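PDB 3QXI: enoyl-CoA hydratase EchA1 from Mycobacterium marinum, which probably catalyses the reversible addition of water to the double bond of trans-2-enoyl-CoA thioesters. Local coordinates for residues Pro101-Ala113 with Pro190-Ile204. Numbering follows the deposited sequence.
Sequences PAKPLIAAVEGYA and PGAALDAAIALAEKI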
loop_
_atom_site.group_PDB
_atom_site.type_symbol
_atom_site.label_atom_id
_atom_site.label_comp_id
_atom_site.label_asym_id
_atom_site.label_seq_id
_atom_site.Cartn_x
_atom_site.Cartn_y
_atom_site.Cartn_z
ATOM N N PRO B 101 -1.478 -20.595 -8.015
ATOM C CA PRO B 101 -1.249 -21.846 -7.267
ATOM C C PRO B 101 -1.071 -21.633 -5.770
ATOM O O PRO B 101 -0.657 -20.549 -5.339
ATOM C CB PRO B 101 0.061 -22.364 -7.859
ATOM C CG PRO B 101 0.792 -21.082 -8.298
ATOM C CD PRO B 101 -0.314 -20.215 -8.830
ATOM N N ALA B 102 -1.374 -22.665 -4.998
ATOM C CA ALA B 102 -1.207 -22.622 -3.572
ATOM C C ALA B 102 0.286 -22.561 -3.196
ATOM O O ALA B 102 0.665 -21.880 -2.236
ATOM C CB ALA B 102 -1.920 -23.850 -2.907
ATOM N N LYS B 103 1.138 -23.247 -3.950
ATOM C CA LYS B 103 2.594 -23.225 -3.638
ATOM C C LYS B 103 3.282 -21.935 -4.127
ATOM O O LYS B 103 2.732 -21.245 -4.999
ATOM C CB LYS B 103 3.288 -24.473 -4.181
ATOM C CG LYS B 103 2.991 -25.714 -3.346
ATOM C CD LYS B 103 3.515 -26.949 -4.069
ATOM C CE LYS B 103 2.888 -28.240 -3.543
ATOM N NZ LYS B 103 3.363 -29.464 -4.305
ATOM N N PRO B 104 4.460 -21.586 -3.560
ATOM C CA PRO B 104 5.141 -20.380 -4.061
ATOM C C PRO B 104 5.482 -20.429 -5.543
ATOM O O PRO B 104 5.833 -21.479 -6.075
ATOM C CB PRO B 104 6.399 -20.294 -3.211
ATOM C CG PRO B 104 6.061 -21.017 -1.967
ATOM C CD PRO B 104 5.122 -22.127 -2.359
ATOM N N LEU B 105 5.315 -19.292 -6.208
ATOM C CA LEU B 105 5.589 -19.146 -7.636
ATOM C C LEU B 105 6.472 -17.910 -7.872
ATOM O O LEU B 105 6.158 -16.820 -7.403
ATOM C CB LEU B 105 4.277 -19.004 -8.397
ATOM C CG LEU B 105 4.329 -18.817 -9.932
ATOM C CD1 LEU B 105 5.164 -19.875 -10.652
ATOM C CD2 LEU B 105 2.899 -18.782 -10.530
ATOM N N ILE B 106 7.582 -18.084 -8.583
ATOM C CA ILE B 106 8.515 -16.977 -8.851
ATOM C C ILE B 106 8.523 -16.644 -10.363
ATOM O O ILE B 106 8.648 -17.537 -11.188
ATOM C CB ILE B 106 9.953 -17.323 -8.315
ATOM C CG1 ILE B 106 9.891 -17.699 -6.828
ATOM C CG2 ILE B 106 10.970 -16.160 -8.567
ATOM C CD1 ILE B 106 11.232 -18.159 -6.204
ATOM N N ALA B 107 8.354 -15.370 -10.740
ATOM C CA ALA B 107 8.593 -15.018 -12.148
ATOM C C ALA B 107 10.102 -14.740 -12.349
ATOM O O ALA B 107 10.736 -14.125 -11.486
ATOM C CB ALA B 107 7.774 -13.868 -12.573
ATOM N N ALA B 108 10.670 -15.257 -13.450
ATOM C CA ALA B 108 12.038 -14.963 -13.855
ATOM C C ALA B 108 11.943 -14.239 -15.209
ATOM O O ALA B 108 11.638 -14.849 -16.259
ATOM C CB ALA B 108 12.865 -16.233 -13.951
ATOM N N VAL B 109 12.193 -12.932 -15.158
ATOM C CA VAL B 109 11.935 -12.045 -16.285
ATOM C C VAL B 109 13.200 -11.589 -16.969
ATOM O O VAL B 109 14.080 -11.044 -16.330
ATOM C CB VAL B 109 11.187 -10.762 -15.847
ATOM C CG1 VAL B 109 10.927 -9.865 -17.073
ATOM C CG2 VAL B 109 9.895 -11.103 -15.113
ATOM N N GLU B 110 13.234 -11.786 -18.289
ATOM C CA GLU B 110 14.231 -11.216 -19.187
ATOM C C GLU B 110 13.446 -10.394 -20.182
ATOM O O GLU B 110 12.287 -10.679 -20.406
ATOM C CB GLU B 110 14.972 -12.328 -19.936
ATOM C CG GLU B 110 15.588 -13.412 -19.014
ATOM C CD GLU B 110 16.962 -13.047 -18.505
ATOM O OE1 GLU B 110 17.438 -11.938 -18.842
ATOM O OE2 GLU B 110 17.586 -13.883 -17.781
ATOM N N GLY B 111 14.071 -9.369 -20.763
ATOM C CA GLY B 111 13.445 -8.580 -21.815
ATOM C C GLY B 111 12.144 -7.893 -21.446
ATOM O O GLY B 111 12.041 -7.237 -20.411
ATOM N N TYR B 112 11.155 -8.006 -22.320
ATOM C CA TYR B 112 9.863 -7.360 -22.103
ATOM C C TYR B 112 8.864 -8.271 -21.408
ATOM O O TYR B 112 8.701 -9.443 -21.778
ATOM C CB TYR B 112 9.268 -6.912 -23.436
ATOM C CG TYR B 112 9.939 -5.676 -23.991
ATOM C CD1 TYR B 112 9.720 -4.419 -23.403
ATOM C CD2 TYR B 112 10.783 -5.754 -25.092
ATOM C CE1 TYR B 112 10.331 -3.270 -23.901
ATOM C CE2 TYR B 112 11.406 -4.608 -25.602
ATOM C CZ TYR B 112 11.165 -3.371 -25.002
ATOM O OH TYR B 112 11.767 -2.239 -25.495
ATOM N N ALA B 113 8.227 -7.724 -20.380
ATOM C CA ALA B 113 7.071 -8.327 -19.739
ATOM C C ALA B 113 6.014 -7.228 -19.815
ATOM O O ALA B 113 5.858 -6.439 -18.874
ATOM C CB ALA B 113 7.389 -8.712 -18.275
ATOM N N PRO B 190 21.566 -9.567 -16.810
ATOM C CA PRO B 190 20.842 -9.994 -18.006
ATOM C C PRO B 190 21.305 -11.410 -18.428
ATOM O O PRO B 190 22.522 -11.693 -18.462
ATOM C CB PRO B 190 21.226 -8.949 -19.064
ATOM C CG PRO B 190 21.697 -7.767 -18.303
ATOM C CD PRO B 190 22.271 -8.291 -16.997
ATOM N N GLY B 191 20.341 -12.282 -18.703
ATOM C CA GLY B 191 20.613 -13.677 -19.028
ATOM C C GLY B 191 20.627 -14.577 -17.802
ATOM O O GLY B 191 20.573 -15.806 -17.919
ATOM N N ALA B 192 20.685 -13.986 -16.616
ATOM C CA ALA B 192 20.842 -14.796 -15.400
ATOM C C ALA B 192 19.640 -14.813 -14.468
ATOM O O ALA B 192 19.754 -15.251 -13.326
ATOM C CB ALA B 192 22.143 -14.431 -14.649
ATOM N N ALA B 193 18.475 -14.417 -14.967
ATOM C CA ALA B 193 17.272 -14.345 -14.124
ATOM C C ALA B 193 16.791 -15.700 -13.613
ATOM O O ALA B 193 16.498 -15.852 -12.420
ATOM C CB ALA B 193 16.158 -13.600 -14.838
ATOM N N LEU B 194 16.730 -16.695 -14.498
ATOM C CA LEU B 194 16.378 -18.043 -14.096
ATOM C C LEU B 194 17.260 -18.602 -12.981
ATOM O O LEU B 194 16.744 -19.105 -11.992
ATOM C CB LEU B 194 16.363 -18.992 -15.290
ATOM C CG LEU B 194 15.980 -20.448 -14.972
ATOM C CD1 LEU B 194 14.587 -20.536 -14.277
ATOM C CD2 LEU B 194 16.010 -21.325 -16.243
ATOM N N ASP B 195 18.585 -18.515 -13.142
ATOM C CA ASP B 195 19.507 -18.922 -12.098
ATOM C C ASP B 195 19.231 -18.226 -10.745
ATOM O O ASP B 195 19.129 -18.895 -9.720
ATOM C CB ASP B 195 20.957 -18.748 -12.568
ATOM C CG ASP B 195 21.354 -19.777 -13.664
ATOM O OD1 ASP B 195 22.169 -19.415 -14.526
ATOM O OD2 ASP B 195 20.845 -20.929 -13.681
ATOM N N ALA B 196 19.069 -16.906 -10.739
ATOM C CA ALA B 196 18.739 -16.183 -9.506
ATOM C C ALA B 196 17.365 -16.584 -8.916
ATOM O O ALA B 196 17.222 -16.708 -7.684
ATOM C CB ALA B 196 18.839 -14.680 -9.729
ATOM N N ALA B 197 16.374 -16.829 -9.781
ATOM C CA ALA B 197 15.080 -17.313 -9.322
ATOM C C ALA B 197 15.194 -18.728 -8.737
ATOM O O ALA B 197 14.528 -19.067 -7.731
ATOM C CB ALA B 197 14.003 -17.261 -10.453
ATOM N N ILE B 198 16.017 -19.562 -9.370
ATOM C CA ILE B 198 16.315 -20.869 -8.786
ATOM C C ILE B 198 16.986 -20.709 -7.419
ATOM O O ILE B 198 16.586 -21.366 -6.465
ATOM C CB ILE B 198 17.158 -21.768 -9.705
ATOM C CG1 ILE B 198 16.397 -22.031 -11.020
ATOM C CG2 ILE B 198 17.517 -23.084 -8.953
ATOM C CD1 ILE B 198 17.180 -22.728 -12.100
ATOM N N ALA B 199 17.950 -19.815 -7.293
ATOM C CA ALA B 199 18.555 -19.652 -5.992
ATOM C C ALA B 199 17.493 -19.231 -4.981
ATOM O O ALA B 199 17.419 -19.806 -3.894
ATOM C CB ALA B 199 19.728 -18.683 -6.014
ATOM N N LEU B 200 16.633 -18.277 -5.350
ATOM C CA LEU B 200 15.560 -17.855 -4.444
ATOM C C LEU B 200 14.604 -19.004 -4.122
ATOM O O LEU B 200 14.212 -19.186 -2.977
ATOM C CB LEU B 200 14.809 -16.607 -4.984
ATOM C CG LEU B 200 13.543 -16.107 -4.281
ATOM C CD1 LEU B 200 13.834 -15.820 -2.791
ATOM C CD2 LEU B 200 12.897 -14.855 -5.022
ATOM N N ALA B 201 14.250 -19.793 -5.132
ATOM C CA ALA B 201 13.368 -20.935 -4.925
ATOM C C ALA B 201 13.973 -21.964 -3.953
ATOM O O ALA B 201 13.262 -22.567 -3.133
ATOM C CB ALA B 201 13.011 -21.591 -6.253
ATOM N N GLU B 202 15.287 -22.153 -4.038
ATOM C CA GLU B 202 15.947 -23.093 -3.143
ATOM C C GLU B 202 15.885 -22.658 -1.664
ATOM O O GLU B 202 15.690 -23.497 -0.795
ATOM C CB GLU B 202 17.350 -23.461 -3.669
ATOM C CG GLU B 202 17.223 -24.672 -4.623
ATOM C CD GLU B 202 18.374 -24.897 -5.588
ATOM O OE1 GLU B 202 19.392 -24.167 -5.548
ATOM O OE2 GLU B 202 18.253 -25.839 -6.414
ATOM N N LYS B 203 15.989 -21.353 -1.391
ATOM C CA LYS B 203 15.868 -20.850 -0.019
ATOM C C LYS B 203 14.495 -21.200 0.563
ATOM O O LYS B 203 14.372 -21.606 1.708
ATOM C CB LYS B 203 16.099 -19.340 0.048
ATOM C CG LYS B 203 17.565 -18.923 -0.065
ATOM C CD LYS B 203 17.724 -17.525 -0.681
ATOM C CE LYS B 203 16.985 -16.456 0.113
ATOM N NZ LYS B 203 17.547 -16.425 1.496
ATOM N N ILE B 204 13.470 -21.063 -0.260
ATOM C CA ILE B 204 12.090 -21.295 0.151
ATOM C C ILE B 204 11.813 -22.782 0.306
ATOM O O ILE B 204 11.171 -23.185 1.276
ATOM C CB ILE B 204 11.100 -20.635 -0.814
ATOM C CG1 ILE B 204 11.163 -19.108 -0.664
ATOM C CG2 ILE B 204 9.690 -21.129 -0.547
ATOM C CD1 ILE B 204 10.552 -18.380 -1.842
#
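The carboxylate of E110 grips the backbone leading into helix 193-204 with both oxygens. G191 N donates to E110 OE1 at 2.9 Å, on the syn side and 24° out of the carboxylate plane, while A193 N reaches E110 OE2 from above that plane at 3.0 Å. Two separate N-H groups thus fix the rotation of the carboxylate, whose charge is probably also favoured by the N-terminal end of the helix dipole. A bend at chi2 (-86°) turns the acid group back to this turn. Two residues earlier, inside strand 105-109, A108 CB packs on A197 CB (3.8 Å); with alanines A108, A193 and A197 at the interface, the axes of strand and helix come within 7.4 Å, running nearly antiparallel. I106 straddles the helix surface: CG2 rests on A197 CB (3.7 Å), while CD1, carried outward by an extended chi2 (176°), meets L200 CG at 3.6 Å and also touches A201. At the far end P104 CG lies against I204 CG2 (3.9 Å). The helix follows strand 186-188 and packs back across the crotonase-fold sheet: L194 and A201 reach strand 62-67, L200 meets strand 126-130, and I204 touches both, with T169 of a neighbouring subunit packing on L200 and I204.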